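Local coordinates for protein oxalate biosynthetic component 1 (Burkholderia thailandensis, PDB 5IKY) that makes oxalate in quorum-sensing-dependent oxalogenesis, as a bifunctional enzyme with serine hydrolase and lyase activities, at residues A[720-734]-A[845-858]. Numbering follows the deposited sequence.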
ATOM      1  N   ALA A 720      15.878  -3.574 -21.398  1.00 55.55           N
ATOM      2  CA  ALA A 720      16.520  -3.050 -22.600  1.00 61.87           C
ATOM      3  C   ALA A 720      16.267  -3.965 -23.795  1.00 64.01           C
ATOM      4  O   ALA A 720      16.018  -3.499 -24.906  1.00 67.00           O
ATOM      5  CB  ALA A 720      18.012  -2.875 -22.372  1.00 51.34           C
ATOM      6  N   LEU A 721      16.331  -5.270 -23.551  1.00 56.16           N
ATOM      7  CA  LEU A 721      16.117  -6.264 -24.596  1.00 55.59           C
ATOM      8  C   LEU A 721      14.657  -6.318 -25.027  1.00 59.89           C
ATOM      9  O   LEU A 721      14.356  -6.436 -26.215  1.00 64.33           O
ATOM     10  CB  LEU A 721      16.574  -7.644 -24.120  1.00 57.34           C
ATOM     11  CG  LEU A 721      18.087  -7.818 -23.984  1.00 50.09           C
ATOM     12  CD1 LEU A 721      18.424  -9.141 -23.320  1.00 55.71           C
ATOM     13  CD2 LEU A 721      18.736  -7.722 -25.350  1.00 55.76           C
ATOM     14  N   LEU A 722      13.754  -6.236 -24.055  1.00 59.62           N
ATOM     15  CA  LEU A 722      12.322  -6.267 -24.333  1.00 53.60           C
ATOM     16  C   LEU A 722      11.893  -5.079 -25.187  1.00 61.70           C
ATOM     17  O   LEU A 722      11.148  -5.237 -26.152  1.00 66.63           O
ATOM     18  CB  LEU A 722      11.523  -6.289 -23.030  1.00 50.20           C
ATOM     19  CG  LEU A 722      11.584  -7.595 -22.239  1.00 51.22           C
ATOM     20  CD1 LEU A 722      10.809  -7.473 -20.934  1.00 49.79           C
ATOM     21  CD2 LEU A 722      11.056  -8.738 -23.082  1.00 46.25           C
ATOM     22  N   TYR A 723      12.367  -3.890 -24.827  1.00 50.08           N
ATOM     23  CA  TYR A 723      12.043  -2.687 -25.589  1.00 58.59           C
ATOM     24  C   TYR A 723      12.743  -2.678 -26.942  1.00 57.79           C
ATOM     25  O   TYR A 723      12.277  -2.039 -27.882  1.00 61.24           O
ATOM     26  CB  TYR A 723      12.404  -1.431 -24.798  1.00 54.61           C
ATOM     27  CG  TYR A 723      11.301  -0.979 -23.869  1.00 58.04           C
ATOM     28  CD1 TYR A 723      10.076  -0.564 -24.375  1.00 56.83           C
ATOM     29  CD2 TYR A 723      11.481  -0.969 -22.491  1.00 49.92           C
ATOM     30  CE1 TYR A 723       9.058  -0.157 -23.537  1.00 61.79           C
ATOM     31  CE2 TYR A 723      10.468  -0.558 -21.643  1.00 63.48           C
ATOM     32  CZ  TYR A 723       9.259  -0.150 -22.173  1.00 66.42           C
ATOM     33  OH  TYR A 723       8.245   0.262 -21.342  1.00 68.33           O
ATOM     34  N   HIS A 724      13.864  -3.386 -27.034  1.00 66.09           N
ATOM     35  CA  HIS A 724      14.565  -3.545 -28.302  1.00 55.73           C
ATOM     36  C   HIS A 724      13.667  -4.251 -29.312  1.00 61.48           C
ATOM     37  O   HIS A 724      13.486  -3.780 -30.434  1.00 54.90           O
ATOM     38  CB  HIS A 724      15.864  -4.328 -28.104  1.00 61.37           C
ATOM     39  CG  HIS A 724      16.713  -4.421 -29.333  1.00 65.13           C
ATOM     40  ND1 HIS A 724      16.353  -5.162 -30.438  1.00 85.26           N
ATOM     41  CD2 HIS A 724      17.916  -3.873 -29.626  1.00 96.05           C
ATOM     42  CE1 HIS A 724      17.293  -5.059 -31.361  1.00 76.27           C
ATOM     43  NE2 HIS A 724      18.253  -4.284 -30.892  1.00 82.85           N
ATOM     44  N   ALA A 725      13.105  -5.383 -28.899  1.00 52.62           N
ATOM     45  CA  ALA A 725      12.189  -6.134 -29.748  1.00 65.70           C
ATOM     46  C   ALA A 725      10.904  -5.348 -29.972  1.00 67.52           C
ATOM     47  O   ALA A 725      10.310  -5.401 -31.050  1.00 79.64           O
ATOM     48  CB  ALA A 725      11.882  -7.490 -29.130  1.00 54.52           C
ATOM     49  N   LEU A 726      10.484  -4.614 -28.946  1.00 62.90           N
ATOM     50  CA  LEU A 726       9.267  -3.815 -29.013  1.00 60.86           C
ATOM     51  C   LEU A 726       9.443  -2.666 -29.999  1.00 65.10           C
ATOM     52  O   LEU A 726       8.506  -2.295 -30.703  1.00 69.82           O
ATOM     53  CB  LEU A 726       8.898  -3.284 -27.625  1.00 58.58           C
ATOM     54  CG  LEU A 726       7.421  -3.015 -27.325  1.00 66.49           C
ATOM     55  CD1 LEU A 726       7.177  -3.055 -25.825  1.00 59.81           C
ATOM     56  CD2 LEU A 726       6.970  -1.680 -27.894  1.00 71.99           C
ATOM     57  N   ARG A 727      10.649  -2.108 -30.045  1.00 68.22           N
ATOM     58  CA  ARG A 727      10.961  -1.037 -30.984  1.00 68.49           C
ATOM     59  C   ARG A 727      10.873  -1.535 -32.421  1.00 79.39           C
ATOM     60  O   ARG A 727      10.257  -0.897 -33.273  1.00 85.56           O
ATOM     61  CB  ARG A 727      12.356  -0.468 -30.714  1.00 73.28           C
ATOM     62  CG  ARG A 727      12.795   0.598 -31.710  1.00 62.23           C
ATOM     63  CD  ARG A 727      14.312   0.661 -31.820  1.00 68.37           C
ATOM     64  NE  ARG A 727      14.893  -0.675 -31.930  1.00 85.11           N
ATOM     65  CZ  ARG A 727      14.868  -1.418 -33.033  1.00 97.54           C
ATOM     66  NH1 ARG A 727      15.421  -2.623 -33.035  1.00100.41           N
ATOM     67  NH2 ARG A 727      14.289  -0.960 -34.134  1.00106.84           N
ATOM     68  N   GLU A 728      11.497  -2.681 -32.674  1.00 77.06           N
ATOM     69  CA  GLU A 728      11.519  -3.286 -34.002  1.00 66.22           C
ATOM     70  C   GLU A 728      10.115  -3.561 -34.534  1.00 69.38           C
ATOM     71  O   GLU A 728       9.802  -3.236 -35.680  1.00 74.79           O
ATOM     72  CB  GLU A 728      12.322  -4.586 -33.972  1.00 70.21           C
ATOM     73  CG  GLU A 728      12.200  -5.428 -35.231  1.00 71.07           C
ATOM     74  CD  GLU A 728      13.340  -5.196 -36.199  1.00102.90           C
ATOM     75  OE1 GLU A 728      14.112  -4.237 -35.991  1.00113.94           O
ATOM     76  OE2 GLU A 728      13.466  -5.977 -37.166  1.00122.48           O
ATOM     77  N   LEU A 729       9.274  -4.159 -33.697  1.00 66.95           N
ATOM     78  CA  LEU A 729       7.926  -4.537 -34.105  1.00 67.41           C
ATOM     79  C   LEU A 729       7.019  -3.324 -34.304  1.00 67.83           C
ATOM     80  O   LEU A 729       6.138  -3.336 -35.162  1.00 79.49           O
ATOM     81  CB  LEU A 729       7.306  -5.488 -33.079  1.00 65.15           C
ATOM     82  CG  LEU A 729       7.912  -6.891 -32.996  1.00 64.72           C
ATOM     83  CD1 LEU A 729       7.239  -7.697 -31.902  1.00 61.01           C
ATOM     84  CD2 LEU A 729       7.799  -7.604 -34.333  1.00 55.52           C
ATOM     85  N   THR A 730       7.236  -2.283 -33.509  1.00 61.92           N
ATOM     86  CA  THR A 730       6.413  -1.082 -33.592  1.00 62.88           C
ATOM     87  C   THR A 730       6.762  -0.262 -34.831  1.00 73.28           C
ATOM     88  O   THR A 730       5.878   0.263 -35.509  1.00 81.97           O
ATOM     89  CB  THR A 730       6.563  -0.208 -32.334  1.00 61.49           C
ATOM     90  OG1 THR A 730       6.165  -0.959 -31.180  1.00 58.38           O
ATOM     91  CG2 THR A 730       5.696   1.036 -32.439  1.00 58.11           C
ATOM     92  N   LEU A 731       8.055  -0.162 -35.125  1.00 72.11           N
ATOM     93  CA  LEU A 731       8.526   0.582 -36.289  1.00 77.14           C
ATOM     94  C   LEU A 731       7.980  -0.008 -37.581  1.00 87.27           C
ATOM     95  O   LEU A 731       7.570   0.726 -38.481  1.00 99.19           O
ATOM     96  CB  LEU A 731      10.053   0.604 -36.332  1.00 67.18           C
ATOM     97  CG  LEU A 731      10.726   1.577 -35.364  1.00 75.70           C
ATOM     98  CD1 LEU A 731      12.226   1.367 -35.354  1.00 82.62           C
ATOM     99  CD2 LEU A 731      10.389   3.009 -35.743  1.00 83.71           C
ATOM    100  N   GLU A 732       7.975  -1.333 -37.666  1.00 77.59           N
ATOM    101  CA  GLU A 732       7.452  -2.014 -38.843  1.00 83.53           C
ATOM    102  C   GLU A 732       5.972  -1.689 -39.029  1.00100.50           C
ATOM    103  O   GLU A 732       5.493  -1.529 -40.154  1.00 96.27           O
ATOM    104  CB  GLU A 732       7.667  -3.524 -38.728  1.00 67.16           C
ATOM    105  CG  GLU A 732       6.557  -4.376 -39.321  1.00 97.30           C
ATOM    106  CD  GLU A 732       6.841  -5.862 -39.202  1.00121.81           C
ATOM    107  OE1 GLU A 732       7.439  -6.273 -38.184  1.00119.14           O
ATOM    108  OE2 GLU A 732       6.475  -6.617 -40.131  1.00133.05           O
ATOM    109  N   LEU A 733       5.262  -1.555 -37.914  1.00 77.60           N
ATOM    110  CA  LEU A 733       3.845  -1.214 -37.943  1.00 79.91           C
ATOM    111  C   LEU A 733       3.638   0.257 -38.302  1.00 93.82           C
ATOM    112  O   LEU A 733       2.577   0.641 -38.797  1.00105.48           O
ATOM    113  CB  LEU A 733       3.198  -1.523 -36.590  1.00 86.16           C
ATOM    114  CG  LEU A 733       1.759  -2.038 -36.608  1.00 91.50           C
ATOM    115  CD1 LEU A 733       1.659  -3.313 -37.433  1.00 95.02           C
ATOM    116  CD2 LEU A 733       1.266  -2.277 -35.191  1.00 90.65           C
ATOM    117  N   ARG A 734       4.657   1.074 -38.050  1.00 78.06           N
ATOM    118  CA  ARG A 734       4.578   2.507 -38.317  1.00 79.40           C
ATOM    119  C   ARG A 734       4.898   2.816 -39.779  1.00 92.35           C
ATOM    120  O   ARG A 734       4.413   3.800 -40.340  1.00 83.90           O
ATOM    121  CB  ARG A 734       5.531   3.276 -37.398  1.00 65.04           C
ATOM    122  CG  ARG A 734       5.259   4.772 -37.339  1.00 76.86           C
ATOM    123  CD  ARG A 734       6.324   5.507 -36.536  1.00 75.64           C
ATOM    124  NE  ARG A 734       5.915   6.874 -36.222  1.00 84.41           N
ATOM    125  CZ  ARG A 734       6.016   7.897 -37.063  1.00 83.92           C
ATOM    126  NH1 ARG A 734       6.515   7.715 -38.279  1.00 76.74           N
ATOM    127  NH2 ARG A 734       5.617   9.105 -36.689  1.00 89.41           N
ATOM    128  N   GLU A 845      16.188   5.223 -39.898  1.00 80.71           N
ATOM    129  CA  GLU A 845      15.215   4.625 -38.992  1.00 75.70           C
ATOM    130  C   GLU A 845      14.539   5.704 -38.154  1.00 78.85           C
ATOM    131  O   GLU A 845      15.193   6.631 -37.677  1.00 83.23           O
ATOM    132  CB  GLU A 845      15.883   3.587 -38.088  1.00 68.43           C
ATOM    133  CG  GLU A 845      14.910   2.709 -37.326  1.00 95.03           C
ATOM    134  CD  GLU A 845      15.595   1.832 -36.292  1.00104.50           C
ATOM    135  OE1 GLU A 845      15.518   2.156 -35.087  1.00 96.47           O
ATOM    136  OE2 GLU A 845      16.212   0.820 -36.685  1.00112.28           O
ATOM    137  N   THR A 846      13.227   5.584 -37.986  1.00 82.49           N
ATOM    138  CA  THR A 846      12.452   6.560 -37.228  1.00 81.36           C
ATOM    139  C   THR A 846      12.684   6.392 -35.724  1.00 84.01           C
ATOM    140  O   THR A 846      12.787   5.272 -35.225  1.00 82.24           O
ATOM    141  CB  THR A 846      10.942   6.437 -37.538  1.00 76.04           C
ATOM    142  OG1 THR A 846      10.733   6.544 -38.951  1.00 90.90           O
ATOM    143  CG2 THR A 846      10.150   7.525 -36.832  1.00 68.81           C
ATOM    144  N   VAL A 847      12.776   7.512 -35.013  1.00 78.82           N
ATOM    145  CA  VAL A 847      12.953   7.486 -33.565  1.00 88.30           C
ATOM    146  C   VAL A 847      11.605   7.533 -32.852  1.00 86.51           C
ATOM    147  O   VAL A 847      10.888   8.532 -32.926  1.00 94.75           O
ATOM    148  CB  VAL A 847      13.822   8.661 -33.078  1.00 83.18           C
ATOM    149  CG1 VAL A 847      13.890   8.676 -31.559  1.00 68.51           C
ATOM    150  CG2 VAL A 847      15.215   8.579 -33.680  1.00 88.84           C
ATOM    151  N   ILE A 848      11.264   6.445 -32.170  1.00 77.29           N
ATOM    152  CA  ILE A 848      10.018   6.373 -31.413  1.00 81.38           C
ATOM    153  C   ILE A 848      10.286   6.210 -29.921  1.00 78.21           C
ATOM    154  O   ILE A 848      11.439   6.182 -29.487  1.00 83.16           O
ATOM    155  CB  ILE A 848       9.124   5.215 -31.895  1.00 75.33           C
ATOM    156  CG1 ILE A 848       9.898   3.895 -31.870  1.00 67.89           C
ATOM    157  CG2 ILE A 848       8.597   5.500 -33.294  1.00 86.28           C
ATOM    158  CD1 ILE A 848       9.070   2.698 -32.280  1.00 61.12           C
ATOM    159  N   GLU A 849       9.214   6.101 -29.145  1.00 77.03           N
ATOM    160  CA  GLU A 849       9.315   6.027 -27.692  1.00 80.61           C
ATOM    161  C   GLU A 849      10.152   4.833 -27.233  1.00 80.96           C
ATOM    162  O   GLU A 849      10.993   4.963 -26.343  1.00 73.94           O
ATOM    163  CB  GLU A 849       7.918   5.962 -27.069  1.00 78.84           C
ATOM    164  CG  GLU A 849       7.888   5.334 -25.686  1.00 95.81           C
ATOM    165  CD  GLU A 849       6.501   4.873 -25.271  1.00116.33           C
ATOM    166  OE1 GLU A 849       6.112   3.742 -25.636  1.00118.41           O
ATOM    167  OE2 GLU A 849       5.804   5.638 -24.573  1.00130.53           O
ATOM    168  N   ALA A 850       9.934   3.679 -27.858  1.00 64.82           N
ATOM    169  CA  ALA A 850      10.661   2.466 -27.500  1.00 71.09           C
ATOM    170  C   ALA A 850      12.159   2.611 -27.755  1.00 78.15           C
ATOM    171  O   ALA A 850      12.973   1.986 -27.076  1.00 71.47           O
ATOM    172  CB  ALA A 850      10.106   1.271 -28.265  1.00 56.64           C
ATOM    173  N   SER A 851      12.517   3.433 -28.739  1.00 73.84           N
ATOM    174  CA  SER A 851      13.918   3.699 -29.042  1.00 73.50           C
ATOM    175  C   SER A 851      14.597   4.381 -27.858  1.00 77.25           C
ATOM    176  O   SER A 851      15.716   4.033 -27.484  1.00 76.65           O
ATOM    177  CB  SER A 851      14.050   4.570 -30.295  1.00 67.52           C
ATOM    178  OG  SER A 851      13.283   4.056 -31.370  1.00 74.31           O
ATOM    179  N   MET A 852      13.906   5.353 -27.273  1.00 74.00           N
ATOM    180  CA  MET A 852      14.444   6.109 -26.149  1.00 71.91           C
ATOM    181  C   MET A 852      14.427   5.284 -24.867  1.00 73.33           C
ATOM    182  O   MET A 852      15.327   5.394 -24.035  1.00 69.34           O
ATOM    183  CB  MET A 852      13.655   7.407 -25.954  1.00 76.46           C
ATOM    184  CG  MET A 852      13.624   8.324 -27.177  1.00 76.90           C
ATOM    185  SD  MET A 852      15.169   9.208 -27.478  1.00105.07           S
ATOM    186  CE  MET A 852      16.033   8.081 -28.573  1.00 87.37           C
ATOM    187  N   LEU A 853      13.395   4.460 -24.713  1.00 71.22           N
ATOM    188  CA  LEU A 853      13.280   3.593 -23.548  1.00 69.41           C
ATOM    189  C   LEU A 853      14.394   2.552 -23.536  1.00 60.61           C
ATOM    190  O   LEU A 853      14.967   2.259 -22.487  1.00 56.41           O
ATOM    191  CB  LEU A 853      11.909   2.917 -23.518  1.00 69.94           C
ATOM    192  CG  LEU A 853      10.756   3.835 -23.106  1.00 72.65           C
ATOM    193  CD1 LEU A 853       9.413   3.181 -23.340  1.00 86.10           C
ATOM    194  CD2 LEU A 853      10.892   4.206 -21.655  1.00 66.56           C
ATOM    195  N   HIS A 854      14.702   1.996 -24.704  1.00 60.93           N
ATOM    196  CA  HIS A 854      15.803   1.048 -24.816  1.00 67.18           C
ATOM    197  C   HIS A 854      17.118   1.706 -24.429  1.00 67.15           C
ATOM    198  O   HIS A 854      17.892   1.155 -23.649  1.00 65.69           O
ATOM    199  CB  HIS A 854      15.911   0.488 -26.232  1.00 61.65           C
ATOM    200  CG  HIS A 854      17.205  -0.214 -26.496  1.00 69.23           C
ATOM    201  ND1 HIS A 854      17.445  -1.510 -26.091  1.00 61.51           N
ATOM    202  CD2 HIS A 854      18.339   0.205 -27.107  1.00 63.95           C
ATOM    203  CE1 HIS A 854      18.668  -1.861 -26.449  1.00 65.08           C
ATOM    204  NE2 HIS A 854      19.231  -0.838 -27.067  1.00 78.17           N
ATOM    205  N   ASN A 855      17.361   2.886 -24.990  1.00 65.77           N
ATOM    206  CA  ASN A 855      18.551   3.666 -24.677  1.00 63.82           C
ATOM    207  C   ASN A 855      18.675   3.911 -23.179  1.00 70.24           C
ATOM    208  O   ASN A 855      19.756   3.791 -22.600  1.00 65.17           O
ATOM    209  CB  ASN A 855      18.519   4.997 -25.427  1.00 70.19           C
ATOM    210  CG  ASN A 855      19.712   5.867 -25.113  1.00 83.66           C
ATOM    211  OD1 ASN A 855      19.602   6.853 -24.382  1.00 86.28           O
ATOM    212  ND2 ASN A 855      20.864   5.507 -25.660  1.00 90.25           N
ATOM    213  N   ARG A 856      17.544   4.244 -22.566  1.00 66.97           N
ATOM    214  CA  ARG A 856      17.448   4.470 -21.131  1.00 57.53           C
ATOM    215  C   ARG A 856      17.945   3.264 -20.333  1.00 66.31           C
ATOM    216  O   ARG A 856      18.842   3.384 -19.498  1.00 54.30           O
ATOM    217  CB  ARG A 856      15.999   4.786 -20.757  1.00 56.27           C
ATOM    218  CG  ARG A 856      15.810   6.018 -19.896  1.00 55.11           C
ATOM    219  CD  ARG A 856      14.328   6.282 -19.659  1.00 57.04           C
ATOM    220  NE  ARG A 856      13.670   5.145 -19.016  1.00 81.93           N
ATOM    221  CZ  ARG A 856      12.362   5.067 -18.794  1.00 75.88           C
ATOM    222  NH1 ARG A 856      11.562   6.057 -19.162  1.00 71.38           N
ATOM    223  NH2 ARG A 856      11.850   3.995 -18.205  1.00 81.34           N
ATOM    224  N   PHE A 857      17.355   2.102 -20.598  1.00 53.20           N
ATOM    225  CA  PHE A 857      17.688   0.881 -19.871  1.00 64.94           C
ATOM    226  C   PHE A 857      19.074   0.348 -20.221  1.00 69.30           C
ATOM    227  O   PHE A 857      19.747  -0.245 -19.379  1.00 70.82           O
ATOM    228  CB  PHE A 857      16.639  -0.199 -20.137  1.00 51.02           C
ATOM    229  CG  PHE A 857      15.341   0.029 -19.416  1.00 53.71           C
ATOM    230  CD1 PHE A 857      15.266  -0.118 -18.042  1.00 49.34           C
ATOM    231  CD2 PHE A 857      14.196   0.385 -20.111  1.00 50.32           C
ATOM    232  CE1 PHE A 857      14.077   0.088 -17.372  1.00 48.64           C
ATOM    233  CE2 PHE A 857      13.002   0.593 -19.447  1.00 59.18           C
ATOM    234  CZ  PHE A 857      12.942   0.444 -18.075  1.00 55.27           C
ATOM    235  N   ALA A 858      19.495   0.552 -21.464  1.00 64.50           N
ATOM    236  CA  ALA A 858      20.823   0.128 -21.889  1.00 63.72           C
ATOM    237  C   ALA A 858      21.890   0.937 -21.161  1.00 65.10           C
ATOM    238  O   ALA A 858      22.964   0.426 -20.845  1.00 60.64           O
ATOM    239  CB  ALA A 858      20.976   0.271 -23.395  1.00 55.51           C
TER
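Two donors grip the carbonyl oxygen Ala-720 O from opposite faces of its plane: the helical amide His-724 N, and His-854 ND1, which donates across the contact at 2.7 Å with an N-H...O angle of 162°. Ala-720 O lies in the plane of the His-854 imidazole, while an edge of the His-724 ring points at the face of that imidazole, centroids 5.3 Å apart. One turn along, the Tyr-723 ring carries Leu-853 CB over the centre of one face, a CH-pi contact 3.9 Å from the centroid, and meets Phe-857 rim to rim. Ala-850 CB sits 3.7 Å from Arg-727 CA; so small a side chain is consistent with the 8.2 Å approach of the two segments' nearly antiparallel helix axes. With its chain bent at chi3 (46°), Arg-727 passes Ser-851 OG and brings NH2 into a salt bridge with Glu-845 OE1 at 3.5 Å, their planes 14° apart; a long ion pair from Arg-727 NH1 to Glu-728 OE1 extends the network. Ile-848 CD1 packs on Leu-731 CG at 3.7 Å and on Thr-730, just before helix 849-860 begins, and Thr-846 CG2 lies over the guanidinium of Arg-734, whose NE pairs with Asp-615. The contact thus joins helix 715-734, largely cap-domain, to the alpha/beta-hydrolase-type C-terminal region; the ND1-to-carbonyl bond is consistent with a proton on His-854 ND1 and would fix its ring rotation.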